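Local coordinates for Rab5 protein, putative (PDB 3CLV) that is a putative Rab5 protein of the Ras family, built on the P-loop nucleotide-binding fold, and holds guanosine-5'-diphosphate in this structure, at residues 137-140 / 141-145; 108-111 / 112-116. All blocks are in the same frame, centred on the assembly; numbering follows the deposited sequence.

Contact 1 of 2, residues 137-140 / 141-145; sequences TWVN and QLKIS
W138 and Q141 meet one helical turn apart near the end of helix 129-145, the crossover helix of the beta-alpha-beta unit formed with strands 119-125 and 149-155 in this Ras-like fold. Their side chains run alongside each other, and the amide oxygen OE1 of Q141 comes to the edge of the indole, in its plane, 3.4 Å from CD1 of W138. Ring and amide planes stand 58° apart, so the two groups meet at an edge without stacking. The extended chain of Q141 (chi2 -171°) carries the amide outward alongside the indole, where OE1 reaches the five-membered part.

Beneath the side chains lies ordinary alpha-helical bonding: Q141 N binds T137 O, L142 N binds W138 O at 2.9 Å, and K143 N binds V139 O. The next step is looser, since I144 N reaches N140 O in a weak bond of 3.4 Å. L142 also packs its CG against the carbonyl that its amide uses, 3.4 Å from W138 O.

The faces of the helix differ in their surroundings. W138 and L142 are buried, both touching Y114 of helix 110-114 and L13 of strand 8-13; R134, one turn earlier, adds a cation-pi contact to the indole. N140, K143 and I144 lie on exposed positions.

V139 and K143 also run side by side. CG of K143 lies 3.1 Å from V139 O, and beyond CD the lysine chain turns away. With its CG1 anti to the backbone N (chi1 165°), V139 offers that methyl to the aliphatic part of the lysine, whose CD lies 3.8 Å from CG1 of V139.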
# COMPACT_ATOMS: atom_id res chain seq x y z
N THR A 137 13.58 -5.52 -16.81
CA THR A 137 12.50 -6.49 -16.52
C THR A 137 11.44 -5.85 -15.62
O THR A 137 10.23 -6.00 -15.86
CB THR A 137 13.05 -7.80 -15.87
OG1 THR A 137 14.02 -8.41 -16.73
CG2 THR A 137 11.94 -8.79 -15.58
N TRP A 138 11.89 -5.10 -14.61
CA TRP A 138 10.93 -4.45 -13.71
C TRP A 138 10.13 -3.34 -14.38
O TRP A 138 8.93 -3.19 -14.12
CB TRP A 138 11.61 -3.92 -12.44
CG TRP A 138 11.85 -5.00 -11.43
CD1 TRP A 138 10.96 -5.95 -11.00
CD2 TRP A 138 13.06 -5.22 -10.72
NE1 TRP A 138 11.56 -6.77 -10.07
CE2 TRP A 138 12.85 -6.35 -9.88
CE3 TRP A 138 14.32 -4.59 -10.72
CZ2 TRP A 138 13.85 -6.85 -9.02
CZ3 TRP A 138 15.31 -5.09 -9.88
CH2 TRP A 138 15.07 -6.22 -9.04
N VAL A 139 10.80 -2.56 -15.24
CA VAL A 139 10.12 -1.50 -15.99
C VAL A 139 8.99 -2.09 -16.85
O VAL A 139 7.87 -1.56 -16.86
CB VAL A 139 11.11 -0.69 -16.86
CG1 VAL A 139 10.37 0.16 -17.91
CG2 VAL A 139 12.05 0.19 -15.97
N ASN A 140 9.28 -3.18 -17.55
CA ASN A 140 8.28 -3.90 -18.35
C ASN A 140 7.09 -4.39 -17.53
O ASN A 140 5.95 -4.24 -17.95
CB ASN A 140 8.93 -5.03 -19.17
CG ASN A 140 9.82 -4.49 -20.28
OD1 ASN A 140 9.56 -3.42 -20.83
ND2 ASN A 140 10.87 -5.23 -20.60
N GLN A 141 7.35 -4.94 -16.34
CA GLN A 141 6.29 -5.36 -15.44
C GLN A 141 5.45 -4.18 -14.98
O GLN A 141 4.22 -4.26 -14.92
CB GLN A 141 6.87 -6.02 -14.18
CG GLN A 141 7.33 -7.43 -14.32
CD GLN A 141 7.68 -8.06 -12.96
OE1 GLN A 141 7.98 -7.36 -11.99
NE2 GLN A 141 7.61 -9.38 -12.90
N LEU A 142 6.12 -3.09 -14.61
CA LEU A 142 5.40 -1.91 -14.13
C LEU A 142 4.51 -1.27 -15.20
O LEU A 142 3.36 -0.90 -14.92
CB LEU A 142 6.37 -0.87 -13.56
CG LEU A 142 7.04 -1.15 -12.21
CD1 LEU A 142 8.34 -0.35 -12.15
CD2 LEU A 142 6.12 -0.77 -11.06
N LYS A 143 5.04 -1.15 -16.41
CA LYS A 143 4.26 -0.59 -17.54
C LYS A 143 2.96 -1.35 -17.80
O LYS A 143 1.96 -0.76 -18.17
CB LYS A 143 5.10 -0.51 -18.82
CG LYS A 143 6.29 0.42 -18.67
CD LYS A 143 7.14 0.50 -19.91
CE LYS A 143 7.01 1.86 -20.55
NZ LYS A 143 5.67 2.13 -21.16
N ILE A 144 2.98 -2.65 -17.58
CA ILE A 144 1.76 -3.46 -17.68
C ILE A 144 0.84 -3.35 -16.47
O ILE A 144 -0.40 -3.27 -16.61
CB ILE A 144 2.10 -4.94 -17.99
CG1 ILE A 144 2.37 -5.06 -19.50
CG2 ILE A 144 0.95 -5.87 -17.61
CD1 ILE A 144 3.29 -6.17 -19.89
N SER A 145 1.45 -3.36 -15.28
CA SER A 145 0.69 -3.32 -14.03
C SER A 145 -0.26 -2.13 -13.92
O SER A 145 -1.45 -2.30 -13.63
CB SER A 145 1.65 -3.36 -12.82
OG SER A 145 0.91 -3.14 -11.62

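Contact 2 of 2, residues 108-111 / 112-116; sequences SIVP and LYYRG
I109 O accepts the amide of L112 at 3.0 Å, a bond spanning three residues, and P111 O takes R115 N, the amide of the first residue to leave helical geometry; these two bonds flank a pair at V110 O. There Y114 N approaches in the carbonyl plane, whereas Y113 N, at 2.9 Å, sits well above it. The same oxygen lies over one face of the Y114 ring, offset toward its rim.

V110 and Y114 cross obliquely, and their contact is made at the phenol end, where CG2 of V110 is 3.6 Å from CZ of Y114. That methyl stands anti to the backbone N, while its twin CG1 takes the more crowded place between N and the carbonyl carbon (chi1 75°). The hydroxyl of Y114 is buried here and has no hydrogen-bonding partner in the model.

I109 and Y113 instead point the same way, CG2 of I109 meeting the edge of the Y113 ring in its plane, 4.0 Å from CE1. CB of L112 lies close beside the carbonyl that its amide uses, 3.2 Å from I109 O.

Several of these groups also face the second subunit: I109 packs on its counterpart there, L112 and Y113 exchange contacts with Y113 and L112 of that chain, and R115 makes a salt bridge to its D96. A short helix with bonds spanning three and four residues, soon after the DTAGQE sequence, is consistent with the helical part of switch II in Ras-like proteins, here with one side at a subunit interface.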
# COMPACT_ATOMS: atom_id res chain seq x y z
N SER A 108 5.19 -12.88 -4.78
CA SER A 108 3.93 -12.75 -4.07
C SER A 108 3.92 -11.58 -3.06
O SER A 108 2.88 -11.25 -2.49
CB SER A 108 3.61 -14.07 -3.37
OG SER A 108 4.23 -14.12 -2.10
N ILE A 109 5.09 -10.98 -2.81
CA ILE A 109 5.19 -9.85 -1.87
C ILE A 109 5.30 -8.53 -2.62
O ILE A 109 4.68 -7.54 -2.25
CB ILE A 109 6.37 -10.04 -0.86
CG1 ILE A 109 6.09 -11.23 0.06
CG2 ILE A 109 6.61 -8.79 -0.01
CD1 ILE A 109 7.27 -11.60 0.96
N VAL A 110 6.09 -8.51 -3.69
CA VAL A 110 6.33 -7.25 -4.42
C VAL A 110 5.08 -6.48 -4.91
O VAL A 110 5.09 -5.26 -4.93
CB VAL A 110 7.45 -7.41 -5.52
CG1 VAL A 110 6.96 -8.15 -6.74
CG2 VAL A 110 8.02 -6.05 -5.88
N PRO A 111 3.99 -7.18 -5.31
CA PRO A 111 2.76 -6.44 -5.68
C PRO A 111 2.21 -5.50 -4.58
O PRO A 111 1.54 -4.52 -4.91
CB PRO A 111 1.77 -7.57 -6.00
CG PRO A 111 2.65 -8.69 -6.48
CD PRO A 111 3.81 -8.63 -5.50
N LEU A 112 2.50 -5.81 -3.32
CA LEU A 112 2.11 -4.96 -2.20
C LEU A 112 2.80 -3.60 -2.30
O LEU A 112 2.24 -2.58 -1.89
CB LEU A 112 2.47 -5.63 -0.86
CG LEU A 112 1.81 -6.99 -0.59
CD1 LEU A 112 2.48 -7.65 0.61
CD2 LEU A 112 0.29 -6.87 -0.34
N TYR A 113 4.01 -3.60 -2.87
CA TYR A 113 4.78 -2.37 -3.09
C TYR A 113 4.29 -1.57 -4.28
O TYR A 113 4.30 -0.34 -4.24
CB TYR A 113 6.29 -2.65 -3.23
CG TYR A 113 6.93 -3.13 -1.94
CD1 TYR A 113 6.82 -4.47 -1.55
CD2 TYR A 113 7.65 -2.25 -1.13
CE1 TYR A 113 7.39 -4.92 -0.36
CE2 TYR A 113 8.22 -2.68 0.06
CZ TYR A 113 8.08 -4.02 0.44
OH TYR A 113 8.64 -4.45 1.62
N TYR A 114 3.88 -2.26 -5.34
CA TYR A 114 3.38 -1.61 -6.56
C TYR A 114 1.98 -1.05 -6.46
O TYR A 114 1.71 -0.01 -7.05
CB TYR A 114 3.37 -2.59 -7.74
CG TYR A 114 4.69 -3.19 -8.13
CD1 TYR A 114 5.90 -2.63 -7.71
CD2 TYR A 114 4.73 -4.32 -8.95
CE1 TYR A 114 7.13 -3.19 -8.09
CE2 TYR A 114 5.94 -4.87 -9.35
CZ TYR A 114 7.13 -4.31 -8.92
OH TYR A 114 8.33 -4.89 -9.31
N ARG A 115 1.08 -1.78 -5.79
CA ARG A 115 -0.35 -1.44 -5.80
C ARG A 115 -0.65 -0.05 -5.24
O ARG A 115 -0.29 0.27 -4.10
CB ARG A 115 -1.18 -2.48 -5.05
CG ARG A 115 -2.64 -2.38 -5.44
CD ARG A 115 -3.43 -3.52 -4.91
NE ARG A 115 -4.86 -3.31 -5.15
CZ ARG A 115 -5.53 -3.83 -6.18
NH1 ARG A 115 -4.92 -4.62 -7.07
NH2 ARG A 115 -6.83 -3.61 -6.30
N GLY A 116 -1.28 0.78 -6.07
CA GLY A 116 -1.63 2.13 -5.69
C GLY A 116 -0.47 3.12 -5.68
O GLY A 116 -0.62 4.23 -5.19

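Contact 2 comes first along the chain, on helix 110-114, and contact 1 follows on helix 129-145, with strand 119-125 between them. Their centres are 12 Å apart on the same side of the chain's centre, and the two helices pack directly: OH of Y114 lies 3.3 Å from CD1 of W138, and CD2 of L142 is 3.8 Å from CD1 of Y114. Side chains from both reach L13 of strand 8-13, so the pair is seated on the same part of the central sheet. The Y114 ring thus helps join helix 110-114, probably part of switch II, to the crossover helix, an example of how side chains set one turn apart on a helix also serve the packing between helices.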